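Local structure of putative fimbrium subunit Fim1C (4K4K) at residues Met42-Tyr56 with Phe67-Val79. The protein probably forms part of the tip of fimbriae, the surface filaments through which the bacterium adheres and builds biofilms. Residues are numbered along the deposited sequence; the frame is centred on the assembly and turned at random. Where two conformers were deposited one is given.
Sequences MLNGDATDGNGNRKY and FTAAEGQTIYFPV
Met42, a selenomethionine, lays its selenium against Ile75, SE to CG2 3.6 Å. With CG anti to the backbone N (chi1 175°), its long, flexible chain runs alongside the isoleucine and sets SE above the Phe77 ring face, a distant Met-aromatic contact. Phe86 of strand 84-90 touches Met42 too.

A water links Asn53 O to Gln73 OE1. Arg54 suits a partly exposed border: its aliphatic CG packs on Ile75 CG1, while the guanidinium meets backbone oxygens. Its NE binds Asn51 O at 2.7 Å, bracing the loop before it, and NH1 gives a straight but weak bond to Gln73 O at 3.4 Å.

At Lys55 the main chain does the joining. Its N donates to a lone pair of the same Gln73 OE1, in the carbonyl plane, and its O receives Ala70 N at 2.9 Å.

Tyr56 and Ala69 form an antiparallel non-hydrogen-bonded pair. The small Ala69 lies over one face of the ring, its CB 3.8 Å from the centroid in a CH-pi contact, while the phenol OH accepts Ile75 N at 3.0 Å. A phenylalanine here would probably keep the CH-pi contact but leave Ile75 N without this acceptor. Thus side-chain oxygens of Tyr56 and Gln73 appear to take the place of strand carbonyls, fastening the irregular chain after strand 68-69 to the edge of the fimbrillin-like β-fold.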
HETATM    1  N   MSE A  42      -9.369 -18.640  -6.465  1.00 11.97           N
HETATM    2  CA  MSE A  42     -10.283 -19.561  -5.788  1.00 11.61           C
HETATM    3  C   MSE A  42      -9.444 -20.789  -5.451  1.00 15.94           C
HETATM    4  O   MSE A  42      -8.819 -21.358  -6.346  1.00 15.52           O
HETATM    5  CB  MSE A  42     -11.499 -19.924  -6.656  1.00 12.05           C
HETATM    6  CG  MSE A  42     -12.375 -20.967  -5.987  1.00 14.14           C
HETATM    7 SE   MSE A  42     -14.081 -21.176  -6.960  0.75 15.22          SE
HETATM    8  CE  MSE A  42     -13.433 -22.076  -8.438  1.00 14.99           C
ATOM      9  N   LEU A  43      -9.420 -21.181  -4.184  1.00 13.26           N
ATOM     10  CA  LEU A  43      -8.554 -22.252  -3.688  1.00 13.37           C
ATOM     11  C   LEU A  43      -9.315 -23.444  -3.180  1.00 17.83           C
ATOM     12  O   LEU A  43     -10.334 -23.292  -2.505  1.00 15.54           O
ATOM     13  CB  LEU A  43      -7.649 -21.751  -2.545  1.00 13.26           C
ATOM     14  CG  LEU A  43      -6.821 -20.483  -2.822  1.00 15.84           C
ATOM     15  CD1 LEU A  43      -6.111 -20.014  -1.542  1.00 17.32           C
ATOM     16  CD2 LEU A  43      -5.784 -20.747  -3.963  1.00 17.51           C
ATOM     17  N   ASN A  44      -8.750 -24.626  -3.417  1.00 15.99           N
ATOM     18  CA  ASN A  44      -9.218 -25.885  -2.848  1.00 16.91           C
ATOM     19  C   ASN A  44      -8.045 -26.319  -1.988  1.00 19.58           C
ATOM     20  O   ASN A  44      -7.085 -26.881  -2.507  1.00 19.22           O
ATOM     21  CB  ASN A  44      -9.586 -26.888  -3.923  1.00 19.93           C
ATOM     22  CG  ASN A  44     -10.334 -28.077  -3.349  1.00 34.80           C
ATOM     23  OD1 ASN A  44     -10.689 -28.101  -2.168  1.00 25.28           O
ATOM     24  ND2 ASN A  44     -10.649 -29.051  -4.179  1.00 31.14           N
ATOM     25  N   GLY A  45      -8.071 -25.951  -0.706  1.00 17.22           N
ATOM     26  CA  GLY A  45      -6.932 -26.119   0.184  1.00 18.20           C
ATOM     27  C   GLY A  45      -5.845 -25.194  -0.354  1.00 20.60           C
ATOM     28  O   GLY A  45      -6.082 -24.001  -0.550  1.00 18.37           O
ATOM     29  N   ASP A  46      -4.665 -25.739  -0.678  1.00 16.45           N
ATOM     30  CA  ASP A  46      -3.586 -24.892  -1.225  1.00 15.48           C
ATOM     31  C   ASP A  46      -3.620 -24.816  -2.738  1.00 17.10           C
ATOM     32  O   ASP A  46      -2.883 -24.010  -3.329  1.00 17.70           O
ATOM     33  CB  ASP A  46      -2.220 -25.447  -0.806  1.00 17.65           C
ATOM     34  CG  ASP A  46      -2.040 -25.483   0.673  1.00 23.11           C
ATOM     35  OD1 ASP A  46      -1.936 -24.401   1.275  1.00 23.63           O
ATOM     36  OD2 ASP A  46      -2.107 -26.593   1.250  1.00 23.63           O
ATOM     37  N   ALA A  47      -4.422 -25.664  -3.367  1.00 16.48           N
ATOM     38  CA  ALA A  47      -4.416 -25.744  -4.822  1.00 17.19           C
ATOM     39  C   ALA A  47      -5.286 -24.685  -5.453  1.00 20.89           C
ATOM     40  O   ALA A  47      -6.384 -24.402  -4.964  1.00 18.22           O
ATOM     41  CB  ALA A  47      -4.857 -27.125  -5.285  1.00 18.80           C
ATOM     42  N   THR A  48      -4.799 -24.107  -6.550  1.00 17.82           N
ATOM     43  CA  THR A  48      -5.603 -23.141  -7.284  1.00 16.92           C
ATOM     44  C   THR A  48      -6.623 -23.899  -8.141  1.00 21.91           C
ATOM     45  O   THR A  48      -6.249 -24.836  -8.866  1.00 20.08           O
ATOM     46  CB  THR A  48      -4.707 -22.229  -8.130  1.00 20.58           C
ATOM     47  OG1 THR A  48      -3.847 -21.486  -7.260  1.00 20.91           O
ATOM     48  CG2 THR A  48      -5.519 -21.270  -8.966  1.00 23.14           C
ATOM     49  N   ASP A  49      -7.902 -23.534  -8.021  1.00 20.59           N
ATOM     50  CA  ASP A  49      -8.957 -24.184  -8.786  1.00 22.24           C
ATOM     51  C   ASP A  49      -9.104 -23.423 -10.080  1.00 27.10           C
ATOM     52  O   ASP A  49      -9.512 -22.247 -10.044  1.00 26.29           O
ATOM     53  CB  ASP A  49     -10.257 -24.242  -7.972  1.00 24.98           C
ATOM     54  CG  ASP A  49     -11.369 -25.092  -8.590  1.00 34.13           C
ATOM     55  OD1 ASP A  49     -11.384 -25.255  -9.833  1.00 35.71           O
ATOM     56  OD2 ASP A  49     -12.253 -25.528  -7.844  1.00 29.78           O
ATOM     57  N   GLY A  50      -8.690 -24.053 -11.199  1.00 23.38           N
ATOM     58  CA  GLY A  50      -8.692 -23.368 -12.496  1.00 23.75           C
ATOM     59  C   GLY A  50      -7.552 -22.358 -12.582  1.00 25.63           C
ATOM     60  O   GLY A  50      -6.558 -22.510 -11.877  1.00 25.28           O
ATOM     61  N   ASN A  51      -7.669 -21.318 -13.425  1.00 19.93           N
ATOM     62  CA  ASN A  51      -6.587 -20.334 -13.539  1.00 20.64           C
ATOM     63  C   ASN A  51      -6.526 -19.458 -12.290  1.00 24.16           C
ATOM     64  O   ASN A  51      -7.558 -19.002 -11.797  1.00 24.42           O
ATOM     65  CB  ASN A  51      -6.791 -19.430 -14.779  1.00 21.93           C
ATOM     66  CG  ASN A  51      -6.547 -20.091 -16.126  1.00 43.50           C
ATOM     67  OD1 ASN A  51      -5.867 -21.117 -16.249  1.00 34.60           O
ATOM     68  ND2 ASN A  51      -7.051 -19.472 -17.179  1.00 38.25           N
ATOM     69  N   GLY A  52      -5.332 -19.184 -11.807  1.00 20.81           N
ATOM     70  CA  GLY A  52      -5.253 -18.272 -10.662  1.00 19.03           C
ATOM     71  C   GLY A  52      -5.176 -16.841 -11.145  1.00 18.84           C
ATOM     72  O   GLY A  52      -5.190 -16.586 -12.359  1.00 17.71           O
ATOM     73  N   ASN A  53      -5.044 -15.884 -10.201  1.00 14.31           N
ATOM     74  CA  ASN A  53      -4.805 -14.483 -10.556  1.00 13.52           C
ATOM     75  C   ASN A  53      -5.820 -13.956 -11.591  1.00 15.06           C
ATOM     76  O   ASN A  53      -5.446 -13.369 -12.628  1.00 15.09           O
ATOM     77  CB  ASN A  53      -3.356 -14.326 -11.105  1.00 14.40           C
ATOM     78  CG  ASN A  53      -2.946 -12.883 -11.246  1.00 18.57           C
ATOM     79  OD1 ASN A  53      -3.403 -12.006 -10.504  1.00 16.16           O
ATOM     80  ND2 ASN A  53      -2.081 -12.595 -12.224  1.00 17.57           N
ATOM     81  N   ARG A  54      -7.113 -14.189 -11.300  1.00 13.59           N
ATOM     82  CA  ARG A  54      -8.212 -13.762 -12.164  0.60 14.65           C
ATOM     83  C   ARG A  54      -8.399 -12.248 -12.035  1.00 16.95           C
ATOM     84  O   ARG A  54      -8.540 -11.748 -10.924  1.00 15.78           O
ATOM     85  CB  ARG A  54      -9.496 -14.517 -11.779  0.60 15.39           C
ATOM     86  CG  ARG A  54      -9.376 -16.038 -11.853  0.60 18.91           C
ATOM     87  CD  ARG A  54      -9.615 -16.574 -13.252  0.60 26.93           C
ATOM     88  NE  ARG A  54      -9.614 -18.036 -13.291  0.60 37.25           N
ATOM     89  CZ  ARG A  54     -10.683 -18.790 -13.525  0.60 46.37           C
ATOM     90  NH1 ARG A  54     -11.866 -18.230 -13.748  0.60 26.46           N
ATOM     91  NH2 ARG A  54     -10.575 -20.109 -13.556  0.60 40.14           N
ATOM     92  N   LYS A  55      -8.404 -11.520 -13.156  1.00 15.30           N
ATOM     93  CA  LYS A  55      -8.531 -10.065 -13.119  1.00 15.07           C
ATOM     94  C   LYS A  55      -9.960  -9.612 -12.867  1.00 17.88           C
ATOM     95  O   LYS A  55     -10.854  -9.953 -13.628  1.00 17.32           O
ATOM     96  CB  LYS A  55      -8.018  -9.455 -14.436  1.00 15.43           C
ATOM     97  CG  LYS A  55      -7.980  -7.929 -14.420  1.00 20.08           C
ATOM     98  CD  LYS A  55      -7.626  -7.359 -15.800  1.00 23.03           C
ATOM     99  CE  LYS A  55      -7.359  -5.884 -15.740  1.00 30.20           C
ATOM    100  NZ  LYS A  55      -6.928  -5.377 -17.072  1.00 33.22           N
ATOM    101  N   TYR A  56     -10.145  -8.824 -11.804  1.00 15.74           N
ATOM    102  CA  TYR A  56     -11.430  -8.216 -11.435  1.00 15.44           C
ATOM    103  C   TYR A  56     -11.216  -6.724 -11.296  1.00 18.70           C
ATOM    104  O   TYR A  56     -10.200  -6.304 -10.727  1.00 18.87           O
ATOM    105  CB  TYR A  56     -11.953  -8.816 -10.127  1.00 15.18           C
ATOM    106  CG  TYR A  56     -12.733 -10.097 -10.313  1.00 15.71           C
ATOM    107  CD1 TYR A  56     -12.105 -11.268 -10.743  1.00 16.17           C
ATOM    108  CD2 TYR A  56     -14.085 -10.164  -9.988  1.00 17.65           C
ATOM    109  CE1 TYR A  56     -12.830 -12.445 -10.939  1.00 15.72           C
ATOM    110  CE2 TYR A  56     -14.812 -11.341 -10.148  1.00 19.12           C
ATOM    111  CZ  TYR A  56     -14.174 -12.486 -10.595  1.00 18.82           C
ATOM    112  OH  TYR A  56     -14.923 -13.621 -10.801  1.00 18.82           O
ATOM    113  N   PHE A  67     -16.778  -5.641  -7.417  1.00 26.37           N
ATOM    114  CA  PHE A  67     -15.784  -5.926  -8.456  1.00 25.08           C
ATOM    115  C   PHE A  67     -16.417  -6.767  -9.522  1.00 26.83           C
ATOM    116  O   PHE A  67     -17.276  -7.584  -9.214  1.00 28.79           O
ATOM    117  CB  PHE A  67     -14.551  -6.661  -7.896  1.00 27.00           C
ATOM    118  CG  PHE A  67     -13.775  -5.916  -6.842  1.00 31.03           C
ATOM    119  CD1 PHE A  67     -12.859  -4.933  -7.196  1.00 35.52           C
ATOM    120  CD2 PHE A  67     -13.887  -6.267  -5.498  1.00 35.36           C
ATOM    121  CE1 PHE A  67     -12.125  -4.251  -6.215  1.00 37.75           C
ATOM    122  CE2 PHE A  67     -13.127  -5.613  -4.517  1.00 38.45           C
ATOM    123  CZ  PHE A  67     -12.265  -4.598  -4.880  1.00 36.72           C
ATOM    124  N   THR A  68     -15.987  -6.580 -10.773  1.00 22.51           N
ATOM    125  CA  THR A  68     -16.508  -7.327 -11.911  0.50 21.76           C
ATOM    126  C   THR A  68     -15.356  -8.015 -12.640  1.00 22.48           C
ATOM    127  O   THR A  68     -14.314  -7.404 -12.864  1.00 21.97           O
ATOM    128  CB  THR A  68     -17.314  -6.399 -12.838  0.50 27.00           C
ATOM    129  OG1 THR A  68     -18.228  -5.643 -12.041  0.50 30.26           O
ATOM    130  CG2 THR A  68     -18.070  -7.160 -13.923  0.50 21.37           C
ATOM    131  N   ALA A  69     -15.576  -9.258 -13.017  1.00 20.16           N
ATOM    132  CA  ALA A  69     -14.576 -10.030 -13.715  1.00 19.25           C
ATOM    133  C   ALA A  69     -14.296  -9.421 -15.072  1.00 25.50           C
ATOM    134  O   ALA A  69     -15.220  -8.998 -15.769  1.00 24.87           O
ATOM    135  CB  ALA A  69     -15.058 -11.464 -13.881  1.00 19.81           C
ATOM    136  N   ALA A  70     -13.014  -9.363 -15.451  1.00 24.22           N
ATOM    137  CA  ALA A  70     -12.638  -8.987 -16.815  1.00 24.15           C
ATOM    138  C   ALA A  70     -13.160 -10.100 -17.742  1.00 24.11           C
ATOM    139  O   ALA A  70     -13.392 -11.221 -17.274  1.00 21.91           O
ATOM    140  CB  ALA A  70     -11.133  -8.853 -16.922  1.00 24.88           C
ATOM    141  N   GLU A  71     -13.381  -9.813 -19.026  1.00 22.85           N
ATOM    142  CA  GLU A  71     -13.940 -10.841 -19.900  1.00 23.46           C
ATOM    143  C   GLU A  71     -13.072 -12.093 -19.960  1.00 24.76           C
ATOM    144  O   GLU A  71     -11.856 -11.980 -20.074  1.00 26.43           O
ATOM    145  CB  GLU A  71     -14.173 -10.293 -21.300  1.00 26.45           C
ATOM    146  CG  GLU A  71     -15.250 -11.112 -21.981  1.00 37.01           C
ATOM    147  CD  GLU A  71     -15.623 -10.677 -23.376  1.00 50.76           C
ATOM    148  OE1 GLU A  71     -15.122  -9.630 -23.850  1.00 36.36           O
ATOM    149  OE2 GLU A  71     -16.415 -11.411 -24.002  1.00 37.55           O
ATOM    150  N   GLY A  72     -13.716 -13.255 -19.809  1.00 21.38           N
ATOM    151  CA  GLY A  72     -13.076 -14.563 -19.784  1.00 19.62           C
ATOM    152  C   GLY A  72     -12.373 -14.913 -18.478  1.00 22.33           C
ATOM    153  O   GLY A  72     -11.713 -15.959 -18.400  1.00 23.93           O
ATOM    154  N   GLN A  73     -12.497 -14.049 -17.431  1.00 18.05           N
ATOM    155  CA  GLN A  73     -11.829 -14.205 -16.125  0.50 16.78           C
ATOM    156  C   GLN A  73     -12.797 -14.633 -15.009  1.00 19.42           C
ATOM    157  O   GLN A  73     -12.364 -14.841 -13.880  1.00 19.17           O
ATOM    158  CB  GLN A  73     -11.156 -12.873 -15.720  0.50 17.83           C
ATOM    159  CG  GLN A  73     -10.057 -12.377 -16.685  0.50 24.99           C
ATOM    160  CD  GLN A  73      -8.814 -13.234 -16.639  0.50 28.20           C
ATOM    161  OE1 GLN A  73      -8.122 -13.315 -15.621  0.50 16.90           O
ATOM    162  NE2 GLN A  73      -8.525 -13.924 -17.729  0.50 21.38           N
ATOM    163  N   THR A  74     -14.106 -14.713 -15.310  1.00 17.28           N
ATOM    164  CA  THR A  74     -15.123 -15.029 -14.299  1.00 16.80           C
ATOM    165  C   THR A  74     -14.815 -16.349 -13.562  1.00 18.92           C
ATOM    166  O   THR A  74     -14.561 -17.404 -14.175  1.00 18.76           O
ATOM    167  CB  THR A  74     -16.543 -15.068 -14.918  1.00 20.43           C
ATOM    168  OG1 THR A  74     -16.811 -13.846 -15.574  1.00 21.35           O
ATOM    169  CG2 THR A  74     -17.624 -15.268 -13.867  1.00 20.20           C
ATOM    170  N   ILE A  75     -14.849 -16.266 -12.230  1.00 16.12           N
ATOM    171  CA  ILE A  75     -14.709 -17.424 -11.363  1.00 15.12           C
ATOM    172  C   ILE A  75     -16.100 -17.973 -11.098  1.00 15.89           C
ATOM    173  O   ILE A  75     -16.988 -17.211 -10.666  1.00 15.44           O
ATOM    174  CB  ILE A  75     -13.991 -17.068 -10.043  1.00 16.56           C
ATOM    175  CG1 ILE A  75     -12.506 -16.724 -10.282  1.00 15.95           C
ATOM    176  CG2 ILE A  75     -14.132 -18.250  -9.031  1.00 17.89           C
ATOM    177  CD1 ILE A  75     -11.872 -15.973  -9.059  1.00 15.57           C
ATOM    178  N   TYR A  76     -16.283 -19.271 -11.339  1.00 15.93           N
ATOM    179  CA  TYR A  76     -17.557 -19.957 -11.060  1.00 15.66           C
ATOM    180  C   TYR A  76     -17.386 -20.934  -9.945  1.00 19.15           C
ATOM    181  O   TYR A  76     -16.389 -21.659  -9.904  1.00 18.43           O
ATOM    182  CB  TYR A  76     -18.082 -20.713 -12.295  1.00 17.25           C
ATOM    183  CG  TYR A  76     -18.460 -19.787 -13.422  1.00 19.47           C
ATOM    184  CD1 TYR A  76     -19.717 -19.182 -13.466  1.00 21.20           C
ATOM    185  CD2 TYR A  76     -17.548 -19.479 -14.429  1.00 20.87           C
ATOM    186  CE1 TYR A  76     -20.060 -18.297 -14.494  1.00 22.16           C
ATOM    187  CE2 TYR A  76     -17.874 -18.591 -15.450  1.00 22.12           C
ATOM    188  CZ  TYR A  76     -19.138 -18.021 -15.493  1.00 28.11           C
ATOM    189  OH  TYR A  76     -19.430 -17.147 -16.512  1.00 32.12           O
ATOM    190  N   PHE A  77     -18.394 -21.004  -9.058  1.00 15.62           N
ATOM    191  CA  PHE A  77     -18.354 -21.974  -7.961  1.00 15.77           C
ATOM    192  C   PHE A  77     -18.520 -23.399  -8.474  1.00 18.79           C
ATOM    193  O   PHE A  77     -19.212 -23.586  -9.488  1.00 18.14           O
ATOM    194  CB  PHE A  77     -19.444 -21.654  -6.949  1.00 17.86           C
ATOM    195  CG  PHE A  77     -19.011 -20.562  -6.002  1.00 18.43           C
ATOM    196  CD1 PHE A  77     -18.345 -20.870  -4.819  1.00 19.86           C
ATOM    197  CD2 PHE A  77     -19.281 -19.227  -6.284  1.00 18.83           C
ATOM    198  CE1 PHE A  77     -17.961 -19.863  -3.928  1.00 19.60           C
ATOM    199  CE2 PHE A  77     -18.857 -18.215  -5.420  1.00 21.73           C
ATOM    200  CZ  PHE A  77     -18.202 -18.541  -4.242  1.00 19.65           C
ATOM    201  N   PRO A  78     -17.909 -24.400  -7.788  1.00 18.26           N
ATOM    202  CA  PRO A  78     -18.119 -25.815  -8.199  1.00 19.87           C
ATOM    203  C   PRO A  78     -19.615 -26.159  -8.243  1.00 21.82           C
ATOM    204  O   PRO A  78     -20.373 -25.865  -7.300  1.00 19.44           O
ATOM    205  CB  PRO A  78     -17.404 -26.618  -7.106  1.00 21.42           C
ATOM    206  CG  PRO A  78     -16.382 -25.666  -6.533  1.00 24.68           C
ATOM    207  CD  PRO A  78     -17.036 -24.307  -6.597  1.00 19.97           C
ATOM    208  N   VAL A  79     -20.040 -26.791  -9.344  1.00 19.01           N
ATOM    209  CA  VAL A  79     -21.436 -27.168  -9.518  1.00 21.79           C
ATOM    210  C   VAL A  79     -21.896 -28.194  -8.435  1.00 27.11           C
ATOM    211  O   VAL A  79     -23.072 -28.187  -8.079  1.00 27.01           O
ATOM    212  CB  VAL A  79     -21.745 -27.675 -10.954  1.00 26.82           C
ATOM    213  CG1 VAL A  79     -21.047 -29.011 -11.249  1.00 26.11           C
ATOM    214  CG2 VAL A  79     -23.245 -27.790 -11.162  1.00 28.25           C
TER
HETATM  215  O   HOH W   1      -5.167 -12.910 -15.312  1.00 32.52           O